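Local atomic coordinates of SAM-dependent methyltransferase (Exiguobacterium sibiricum 255-15, PDB entry 3D2L), a protein that probably transfers methyl groups from S-adenosylmethionine to an acceptor substrate, as other methyltransferases with a Rossmann-like domain do. Residues A47-A52 against E72-T77. Sequence-based numbering, arbitrary orientation.
Sequences ATLLLA and EKAMET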
ATOM      1  N   ALA A  47       5.163   0.087  -7.670  1.00 32.21           N
ATOM      2  CA  ALA A  47       4.977  -1.365  -7.606  1.00 33.03           C
ATOM      3  C   ALA A  47       4.027  -1.814  -8.694  1.00 31.16           C
ATOM      4  O   ALA A  47       4.193  -2.897  -9.243  1.00 34.18           O
ATOM      5  CB  ALA A  47       4.478  -1.814  -6.194  1.00 34.73           C
ATOM      6  N   THR A  48       3.053  -0.968  -9.038  1.00 29.87           N
ATOM      7  CA  THR A  48       2.066  -1.279 -10.073  1.00 29.33           C
ATOM      8  C   THR A  48       2.747  -1.490 -11.420  1.00 26.40           C
ATOM      9  O   THR A  48       2.468  -2.447 -12.138  1.00 26.43           O
ATOM     10  CB  THR A  48       0.982  -0.157 -10.173  1.00 27.37           C
ATOM     11  OG1 THR A  48       0.637   0.335  -8.847  1.00 30.10           O
ATOM     12  CG2 THR A  48      -0.263  -0.664 -10.897  1.00 32.38           C
ATOM     13  N   LEU A  49       3.678  -0.622 -11.751  1.00 28.83           N
ATOM     14  CA  LEU A  49       4.438  -0.766 -13.006  1.00 29.87           C
ATOM     15  C   LEU A  49       5.286  -2.034 -13.071  1.00 30.23           C
ATOM     16  O   LEU A  49       5.440  -2.605 -14.183  1.00 30.09           O
ATOM     17  CB  LEU A  49       5.289   0.493 -13.275  1.00 29.26           C
ATOM     18  CG  LEU A  49       4.500   1.808 -13.434  1.00 34.90           C
ATOM     19  CD1 LEU A  49       5.443   2.901 -13.935  1.00 31.71           C
ATOM     20  CD2 LEU A  49       3.316   1.641 -14.392  1.00 36.65           C
ATOM     21  N   LEU A  50       5.867  -2.465 -11.932  1.00 27.53           N
ATOM     22  CA  LEU A  50       6.606  -3.731 -11.856  1.00 29.75           C
ATOM     23  C   LEU A  50       5.661  -4.909 -12.026  1.00 29.72           C
ATOM     24  O   LEU A  50       5.987  -5.866 -12.705  1.00 31.36           O
ATOM     25  CB  LEU A  50       7.422  -3.854 -10.553  1.00 30.60           C
ATOM     26  CG  LEU A  50       8.525  -2.804 -10.479  1.00 28.51           C
ATOM     27  CD1 LEU A  50       9.178  -2.870  -9.142  1.00 32.26           C
ATOM     28  CD2 LEU A  50       9.557  -2.976 -11.639  1.00 26.28           C
ATOM     29  N   LEU A  51       4.491  -4.827 -11.399  1.00 29.03           N
ATOM     30  CA  LEU A  51       3.444  -5.828 -11.572  1.00 29.59           C
ATOM     31  C   LEU A  51       2.996  -5.919 -13.014  1.00 27.82           C
ATOM     32  O   LEU A  51       2.765  -7.022 -13.531  1.00 27.79           O
ATOM     33  CB  LEU A  51       2.249  -5.448 -10.681  1.00 28.65           C
ATOM     34  CG  LEU A  51       2.479  -5.668  -9.174  1.00 32.88           C
ATOM     35  CD1 LEU A  51       1.343  -5.082  -8.326  1.00 29.83           C
ATOM     36  CD2 LEU A  51       2.638  -7.162  -8.911  1.00 32.42           C
ATOM     37  N   ALA A  52       2.907  -4.774 -13.692  1.00 29.16           N
ATOM     38  CA  ALA A  52       2.463  -4.740 -15.119  1.00 28.16           C
ATOM     39  C   ALA A  52       3.387  -5.559 -16.041  1.00 32.43           C
ATOM     40  O   ALA A  52       3.000  -5.944 -17.156  1.00 29.79           O
ATOM     41  CB  ALA A  52       2.374  -3.318 -15.613  1.00 25.65           C
ATOM     42  N   GLU A  72       2.366   8.981 -16.205  1.00 32.47           N
ATOM     43  CA  GLU A  72       3.508   9.468 -16.959  1.00 32.66           C
ATOM     44  C   GLU A  72       4.649   8.451 -16.991  1.00 32.56           C
ATOM     45  O   GLU A  72       5.239   8.231 -18.036  1.00 31.02           O
ATOM     46  CB  GLU A  72       3.928  10.847 -16.455  1.00 32.22           C
ATOM     47  CG  GLU A  72       2.909  11.908 -16.918  1.00 42.50           C
ATOM     48  CD  GLU A  72       3.241  13.359 -16.513  1.00 43.93           C
ATOM     49  OE1 GLU A  72       3.673  13.593 -15.361  1.00 55.83           O
ATOM     50  OE2 GLU A  72       2.986  14.260 -17.347  1.00 56.09           O
ATOM     51  N   LYS A  73       4.907   7.799 -15.858  1.00 31.72           N
ATOM     52  CA  LYS A  73       5.922   6.770 -15.777  1.00 31.63           C
ATOM     53  C   LYS A  73       5.562   5.572 -16.650  1.00 32.66           C
ATOM     54  O   LYS A  73       6.427   5.052 -17.358  1.00 31.23           O
ATOM     55  CB  LYS A  73       6.132   6.366 -14.312  1.00 32.67           C
ATOM     56  CG  LYS A  73       6.734   7.483 -13.484  1.00 32.45           C
ATOM     57  CD  LYS A  73       7.157   6.985 -12.094  1.00 38.52           C
ATOM     58  CE  LYS A  73       6.041   6.428 -11.227  1.00 34.91           C
ATOM     59  NZ  LYS A  73       6.606   5.730 -10.013  1.00 32.92           N
ATOM     60  N   ALA A  74       4.284   5.155 -16.630  1.00 28.36           N
ATOM     61  CA  ALA A  74       3.815   4.058 -17.489  1.00 27.66           C
ATOM     62  C   ALA A  74       3.998   4.427 -18.967  1.00 30.29           C
ATOM     63  O   ALA A  74       4.542   3.656 -19.759  1.00 31.31           O
ATOM     64  CB  ALA A  74       2.311   3.687 -17.186  1.00 23.07           C
HETATM   65  N   MSE A  75       3.569   5.621 -19.353  1.00 29.09           N
HETATM   66  CA  MSE A  75       3.730   6.025 -20.756  1.00 31.00           C
HETATM   67  C   MSE A  75       5.207   6.100 -21.178  1.00 29.51           C
HETATM   68  O   MSE A  75       5.571   5.708 -22.283  1.00 29.82           O
HETATM   69  CB  MSE A  75       3.075   7.391 -21.022  1.00 31.30           C
HETATM   70  CG  MSE A  75       1.573   7.492 -20.689  1.00 31.48           C
HETATM   71 SE   MSE A  75       0.434   6.160 -21.537  0.75 37.33          SE
HETATM   72  CE  MSE A  75       0.528   6.803 -23.403  1.00 35.18           C
ATOM     73  N   GLU A  76       6.068   6.597 -20.304  1.00 29.86           N
ATOM     74  CA  GLU A  76       7.489   6.714 -20.667  1.00 33.22           C
ATOM     75  C   GLU A  76       8.209   5.360 -20.794  1.00 31.91           C
ATOM     76  O   GLU A  76       9.277   5.281 -21.389  1.00 30.10           O
ATOM     77  CB  GLU A  76       8.180   7.659 -19.697  1.00 32.33           C
ATOM     78  CG  GLU A  76       7.657   9.082 -19.928  1.00 39.05           C
ATOM     79  CD  GLU A  76       8.263  10.131 -19.014  1.00 39.83           C
ATOM     80  OE1 GLU A  76       8.625   9.811 -17.858  1.00 40.92           O
ATOM     81  OE2 GLU A  76       8.325  11.289 -19.474  1.00 49.58           O
ATOM     82  N   THR A  77       7.607   4.295 -20.259  1.00 28.79           N
ATOM     83  CA  THR A  77       8.204   2.962 -20.341  1.00 30.84           C
ATOM     84  C   THR A  77       7.366   2.019 -21.174  1.00 30.50           C
ATOM     85  O   THR A  77       7.541   0.815 -21.129  1.00 30.07           O
ATOM     86  CB  THR A  77       8.458   2.378 -18.922  1.00 32.29           C
ATOM     87  OG1 THR A  77       7.244   2.381 -18.197  1.00 29.16           O
ATOM     88  CG2 THR A  77       9.477   3.236 -18.171  1.00 28.47           C
TER
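Leu49 meets Lys73 and Ala74 in a small apolar helix-to-helix contact inside the Rossmann-like methyltransferase domain. It joins helix 46-51, which follows the first strand of the central sheet (36-40), to helix 64-76, which follows the second (56-61). Leu49 is the only residue of 47-52 that touches 72-77, and its CA lies 6.6 Å from that of Ala74; no hydrogen bond crosses, and 131 Å² is buried in all. Leu49 points from its helix toward the other and divides its two methyls between neighbouring residues. CD1 touches CB of Lys73 at 3.6 Å and lies 3.7 Å from the backbone N of Ala74, while CD2 rests on CB of Ala74, again at 3.6 Å. With CG set anti to the carbonyl carbon (chi1 -61°), the fork reaches the facing helix with both branches. Phe83 of the edge strand 82-85 touches both Leu49 and Ala74, so the pair also packs on the sheet. An alanine in place of Leu49 would remove both methyls and would probably leave a gap between the helices, with Ala74 kept in contact with Phe83 but no longer with CD2. Lys73 contributes only the base of its side chain here; the chain crosses that of Leu49 at about a right angle, bends at chi3 (-61°), and carries NZ to a salt bridge with Asp12. Just past the C-terminal end of helix 64-76, Thr77 OG1 donates a 2.9 Å hydrogen bond to Lys73 O, tilted 25° from the carbonyl plane.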